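Local coordinates for protein inositol 2-dehydrogenase/D-chiro-inositol 3-dehydrogenase (Lactobacillus casei, PDB 4MIY) that oxidises myo-inositol and D-chiro-inositol to their keto-inositols, with NAD as the hydride acceptor, at residues Ile93-Pro98 with Lys119-Gly124; Arg108-Glu113 with Pro302-Gly307. One frame throughout, in Å; residues are numbered along the deposited sequence.

Contact 1 (Ile93-Pro98 with Lys119-Gly124); sequences IFTEKP and KVIQVG. With NAD (nicotinamide-adenine-dinucleotide), chain E.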
# COMPACT_ATOMS: atom_id res chain seq x y z
N ILE A 93 -39.22 16.49 3.44
CA ILE A 93 -39.31 15.27 2.67
C ILE A 93 -37.90 14.71 2.35
O ILE A 93 -37.09 15.37 1.72
CB ILE A 93 -40.00 15.54 1.34
CG1 ILE A 93 -41.41 16.09 1.56
CG2 ILE A 93 -40.05 14.29 0.50
CD1 ILE A 93 -41.89 16.86 0.39
N PHE A 94 -37.66 13.51 2.84
CA PHE A 94 -36.52 12.69 2.46
C PHE A 94 -37.03 11.56 1.60
O PHE A 94 -37.73 10.72 2.05
CB PHE A 94 -35.81 12.12 3.70
CG PHE A 94 -34.54 11.38 3.38
CD1 PHE A 94 -34.57 10.06 3.03
CD2 PHE A 94 -33.32 12.01 3.43
CE1 PHE A 94 -33.43 9.39 2.74
CE2 PHE A 94 -32.18 11.34 3.12
CZ PHE A 94 -32.23 10.04 2.79
N THR A 95 -36.67 11.61 0.34
CA THR A 95 -37.00 10.52 -0.55
C THR A 95 -35.75 9.75 -0.92
O THR A 95 -34.75 10.32 -1.23
CB THR A 95 -37.76 10.98 -1.81
OG1 THR A 95 -38.15 9.86 -2.57
CG2 THR A 95 -36.97 11.87 -2.62
N GLU A 96 -35.84 8.45 -0.82
CA GLU A 96 -34.82 7.65 -1.43
C GLU A 96 -34.75 7.91 -2.93
O GLU A 96 -35.68 8.39 -3.53
CB GLU A 96 -35.01 6.17 -1.13
CG GLU A 96 -34.30 5.69 0.12
CD GLU A 96 -32.79 5.93 0.08
OE1 GLU A 96 -32.25 6.09 -1.01
OE2 GLU A 96 -32.19 5.97 1.12
N LYS A 97 -33.61 7.58 -3.52
CA LYS A 97 -33.47 7.54 -4.94
C LYS A 97 -34.42 6.50 -5.50
O LYS A 97 -34.68 5.54 -4.86
CB LYS A 97 -32.05 7.15 -5.33
CG LYS A 97 -31.53 6.06 -4.50
CD LYS A 97 -30.94 4.93 -5.25
CE LYS A 97 -31.85 4.39 -6.27
NZ LYS A 97 -31.57 2.95 -6.43
N PRO A 98 -34.94 6.75 -6.71
CA PRO A 98 -34.83 7.97 -7.48
C PRO A 98 -35.87 9.01 -7.03
O PRO A 98 -36.78 8.66 -6.35
CB PRO A 98 -35.19 7.50 -8.88
CG PRO A 98 -36.12 6.49 -8.62
CD PRO A 98 -35.72 5.76 -7.44
N LYS A 119 -37.22 25.23 0.23
CA LYS A 119 -36.91 23.87 -0.16
C LYS A 119 -37.18 22.90 0.98
O LYS A 119 -36.88 23.18 2.11
CB LYS A 119 -35.46 23.84 -0.56
CG LYS A 119 -34.99 22.61 -1.25
CD LYS A 119 -33.52 22.74 -1.55
CE LYS A 119 -32.68 22.50 -0.34
NZ LYS A 119 -31.27 22.35 -0.62
N VAL A 120 -37.76 21.75 0.66
CA VAL A 120 -38.05 20.75 1.65
C VAL A 120 -37.57 19.35 1.29
O VAL A 120 -37.59 18.50 2.09
CB VAL A 120 -39.55 20.66 1.99
CG1 VAL A 120 -39.97 21.85 2.80
CG2 VAL A 120 -40.37 20.61 0.76
N ILE A 121 -37.14 19.17 0.05
CA ILE A 121 -36.78 17.83 -0.38
C ILE A 121 -35.27 17.56 -0.35
O ILE A 121 -34.49 18.32 -0.87
CB ILE A 121 -37.24 17.56 -1.79
CG1 ILE A 121 -38.77 17.54 -1.87
CG2 ILE A 121 -36.69 16.22 -2.27
CD1 ILE A 121 -39.28 17.79 -3.25
N GLN A 122 -34.94 16.43 0.27
CA GLN A 122 -33.63 15.82 0.14
C GLN A 122 -33.75 14.44 -0.50
O GLN A 122 -34.61 13.68 -0.15
CB GLN A 122 -32.93 15.73 1.50
CG GLN A 122 -31.54 15.13 1.44
CD GLN A 122 -30.76 15.33 2.69
OE1 GLN A 122 -31.04 16.19 3.47
NE2 GLN A 122 -29.78 14.50 2.89
N VAL A 123 -32.88 14.15 -1.44
CA VAL A 123 -32.88 12.88 -2.13
C VAL A 123 -31.73 12.00 -1.65
O VAL A 123 -30.66 12.48 -1.48
CB VAL A 123 -32.76 13.08 -3.62
CG1 VAL A 123 -32.77 11.78 -4.31
CG2 VAL A 123 -33.89 13.92 -4.09
N GLY A 124 -31.98 10.72 -1.48
CA GLY A 124 -31.03 9.83 -0.85
C GLY A 124 -29.77 9.39 -1.57
O GLY A 124 -29.42 8.24 -1.51
PA NAD E . -38.55 -3.17 -0.95
O1A NAD E . -39.29 -3.74 -2.06
O2A NAD E . -38.01 -3.95 0.06
O5B NAD E . -39.47 -2.24 -0.06
C5B NAD E . -40.34 -1.31 -0.55
C4B NAD E . -41.59 -1.26 0.35
O4B NAD E . -42.44 -0.31 -0.23
C3B NAD E . -42.45 -2.51 0.32
O3B NAD E . -42.77 -2.88 1.60
C2B NAD E . -43.66 -2.15 -0.49
O2B NAD E . -44.82 -2.85 -0.09
C1B NAD E . -43.82 -0.71 -0.17
N9A NAD E . -44.55 0.06 -1.15
C8A NAD E . -44.52 -0.03 -2.45
N7A NAD E . -45.25 0.91 -3.04
C5A NAD E . -45.77 1.64 -2.07
C6A NAD E . -46.66 2.78 -1.95
N6A NAD E . -47.16 3.41 -2.98
N1A NAD E . -46.89 3.23 -0.74
C2A NAD E . -46.43 2.68 0.33
N3A NAD E . -45.65 1.62 0.30
C4A NAD E . -45.29 1.08 -0.85
O3 NAD E . -37.52 -2.21 -1.67
PN NAD E . -36.28 -1.39 -0.97
O1N NAD E . -35.05 -2.12 -1.23
O2N NAD E . -36.51 -1.27 0.43
O5D NAD E . -36.15 -0.11 -1.78
C5D NAD E . -37.00 0.97 -1.50
C4D NAD E . -36.48 2.24 -2.09
O4D NAD E . -35.22 2.49 -1.49
C3D NAD E . -36.29 2.12 -3.56
O3D NAD E . -36.57 3.36 -4.13
C2D NAD E . -34.80 1.80 -3.62
O2D NAD E . -34.34 2.24 -4.84
C1D NAD E . -34.26 2.64 -2.50
N1N NAD E . -32.95 2.18 -2.04
C2N NAD E . -31.92 3.02 -2.05
C3N NAD E . -30.64 2.64 -1.67
C7N NAD E . -29.50 3.63 -1.68
O7N NAD E . -29.69 4.80 -1.61
N7N NAD E . -28.33 3.13 -1.72
C4N NAD E . -30.46 1.34 -1.23
C5N NAD E . -31.56 0.51 -1.23
C6N NAD E . -32.78 0.95 -1.65
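The carbonyl oxygen of T95 is gripped by two groups of V123-G124: G124 N donates to T95 O at 2.8 Å, and the CA-H of V123 adds a weaker contact. I93 O is held in the same way two residues earlier, by Q122 N at 2.8 Å and by the CA-H of I121. In the other direction T95 N donates to Q122 O and I93 N to V120 O. This is the ladder of two parallel strands, 92-95 and 121-123, joined by helix 103-113 in a beta-alpha-beta crossover at one end of the Rossmann sheet. On one face the side chains of I93 and I121 lie side by side, I93 CD1 resting 3.9 Å from I121 CG1, and T95 CG2 meets V123 CG2; helix 79-86 packs on T95 and I121. On the other face F94, its ring swung anti to the backbone N (chi1 -174°), presents an edge to the amide of Q122, with F94 CE2 4.0 Å from Q122 NE2 and the two planes 56° apart; F71 stacks on the ring. Beyond the strands the chain turns to the cofactor. K97 O accepts from NAD O3D at 3.0 Å and weakly from NAD O2D, to which K97 NZ in turn donates a weak bond. The E96 chain, bent at chi2, passes along the nicotinamide ribose, its CB and CG near NAD O4D; OE2 is hydrogen-bonded to H17 NE2, while K97 N donates to OE1 from 29° out of the carboxylate plane. The hydroxyl of T95 donates to E96 O at 3.0 Å, on a lone pair in the carbonyl plane.

Contact 2 (Arg108-Glu113 with Pro302-Gly307); sequences RIVDKE and PSAWDG
Helix 103-113, the crossover helix of the Rossmann domain, meets the N-terminal turn of helix 304-323 of the C-terminal alpha/beta domain, so the contact joins the two domains. V110 CG1, anti to the backbone N (chi1 169°), meets the edge of the W305 indole in the ring plane, 3.8 Å from W305 CE3, while V110 CG2 lies 3.6 Å from A304 O. The methyl of A304 fits between V110 CG2 and the carboxylate of E113, whose OE1 is 3.5 Å from A304 CB; I109 CG2 touches it more loosely. E113 reaches across on an extended chain, and a water accepts from A304 N and donates to E113 OE1, both at 2.8 Å. E113 OE1 is also hydrogen-bonded to Y338 OH, and OE2 accepts from V120 N and I121 N. Behind the interface S303 and D306 form a capping box: S303 N donates to D306 OD2 at 2.9 Å through the anti lone pair, and S303 OG accepts a weak bond from W305 N. Apolar packing is thus joined by one water bridge, which gives the A304 amide a partner, and the backbone N-H groups on OE2, with the helix N-terminus nearby, would probably stabilise a negative charge on E113.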
# COMPACT_ATOMS: atom_id res chain seq x y z
N ARG A 108 -41.78 17.59 -12.73
CA ARG A 108 -42.98 18.05 -12.12
C ARG A 108 -42.68 18.40 -10.68
O ARG A 108 -43.10 19.43 -10.21
CB ARG A 108 -44.06 17.01 -12.19
CG ARG A 108 -44.92 17.15 -13.42
CD ARG A 108 -46.04 16.17 -13.35
NE ARG A 108 -45.62 14.79 -13.52
CZ ARG A 108 -45.36 14.22 -14.69
NH1 ARG A 108 -45.48 14.89 -15.82
NH2 ARG A 108 -45.00 12.96 -14.74
N ILE A 109 -41.92 17.53 -10.02
CA ILE A 109 -41.56 17.72 -8.63
C ILE A 109 -40.77 18.99 -8.51
O ILE A 109 -41.08 19.81 -7.68
CB ILE A 109 -40.82 16.53 -8.08
CG1 ILE A 109 -41.75 15.34 -8.02
CG2 ILE A 109 -40.28 16.81 -6.71
CD1 ILE A 109 -41.16 14.07 -7.49
N VAL A 110 -39.80 19.18 -9.37
CA VAL A 110 -39.05 20.40 -9.39
C VAL A 110 -39.93 21.69 -9.54
O VAL A 110 -39.73 22.69 -8.87
CB VAL A 110 -37.97 20.33 -10.45
CG1 VAL A 110 -37.36 21.61 -10.67
CG2 VAL A 110 -36.90 19.35 -9.99
N ASP A 111 -40.90 21.63 -10.44
CA ASP A 111 -41.69 22.78 -10.76
C ASP A 111 -42.58 23.11 -9.60
O ASP A 111 -42.79 24.25 -9.29
CB ASP A 111 -42.55 22.51 -11.99
CG ASP A 111 -41.77 22.54 -13.28
OD1 ASP A 111 -40.69 23.16 -13.32
OD2 ASP A 111 -42.27 21.98 -14.26
N LYS A 112 -43.10 22.10 -8.96
CA LYS A 112 -43.94 22.30 -7.82
C LYS A 112 -43.21 22.77 -6.57
O LYS A 112 -43.65 23.66 -5.89
CB LYS A 112 -44.65 21.04 -7.50
CG LYS A 112 -45.63 21.27 -6.47
CD LYS A 112 -46.43 20.10 -6.25
CE LYS A 112 -47.73 20.48 -5.69
NZ LYS A 112 -48.49 19.35 -5.17
N GLU A 113 -42.08 22.15 -6.29
CA GLU A 113 -41.32 22.60 -5.16
C GLU A 113 -40.90 24.05 -5.34
O GLU A 113 -40.85 24.79 -4.39
CB GLU A 113 -40.11 21.68 -4.86
CG GLU A 113 -39.52 21.95 -3.50
CD GLU A 113 -38.28 21.14 -3.15
OE1 GLU A 113 -37.49 20.85 -4.05
OE2 GLU A 113 -38.13 20.86 -1.98
N PRO A 302 -28.42 16.55 -1.21
CA PRO A 302 -28.89 16.49 -2.58
C PRO A 302 -30.37 16.86 -2.68
O PRO A 302 -31.16 16.39 -1.94
CB PRO A 302 -28.67 15.01 -2.95
CG PRO A 302 -27.54 14.63 -2.14
CD PRO A 302 -27.71 15.32 -0.84
N SER A 303 -30.68 17.69 -3.67
CA SER A 303 -32.00 18.25 -3.80
C SER A 303 -32.82 17.62 -4.91
O SER A 303 -32.40 16.70 -5.56
CB SER A 303 -31.89 19.73 -4.08
OG SER A 303 -31.38 19.95 -5.36
N ALA A 304 -33.99 18.16 -5.12
CA ALA A 304 -34.83 17.68 -6.19
C ALA A 304 -34.20 18.03 -7.50
O ALA A 304 -34.36 17.31 -8.45
CB ALA A 304 -36.21 18.26 -6.09
N TRP A 305 -33.47 19.12 -7.57
CA TRP A 305 -32.75 19.41 -8.77
C TRP A 305 -31.72 18.31 -9.08
O TRP A 305 -31.59 17.88 -10.19
CB TRP A 305 -32.09 20.77 -8.73
CG TRP A 305 -31.54 21.20 -10.03
CD1 TRP A 305 -30.26 21.22 -10.40
CD2 TRP A 305 -32.29 21.66 -11.13
NE1 TRP A 305 -30.15 21.67 -11.68
CE2 TRP A 305 -31.40 21.94 -12.15
CE3 TRP A 305 -33.64 21.86 -11.35
CZ2 TRP A 305 -31.81 22.42 -13.37
CZ3 TRP A 305 -34.04 22.35 -12.57
CH2 TRP A 305 -33.14 22.60 -13.56
N ASP A 306 -30.96 17.91 -8.07
CA ASP A 306 -30.05 16.78 -8.20
C ASP A 306 -30.77 15.54 -8.65
O ASP A 306 -30.30 14.82 -9.47
CB ASP A 306 -29.33 16.54 -6.87
CG ASP A 306 -28.38 17.66 -6.52
OD1 ASP A 306 -27.53 18.00 -7.34
OD2 ASP A 306 -28.49 18.18 -5.44
N GLY A 307 -31.94 15.30 -8.12
CA GLY A 307 -32.74 14.20 -8.58
C GLY A 307 -33.15 14.29 -10.03
O GLY A 307 -33.18 13.31 -10.72
O HOH W 1 -34.97 19.93 -3.13

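Both contacts are buried and share helix 103-113, which in the chain connects the two strands of contact 1 and supplies one side of contact 2. Contact 1 lies nearer the centre of the chain and reaches the cofactor; contact 2 stands farther out, with the side chain of I109 about 12 Å from NAD. Their chemistry differs accordingly: a regular backbone ladder in the first, side-chain packing and a single water in the second. E113 ties them together, its OE2 lying 2.8 Å from both V120 N and I121 N while OE1 serves the water of contact 2. P302 also pairs through its backbone with V123, so segment 302-307 borders the edge strand as well as the helix.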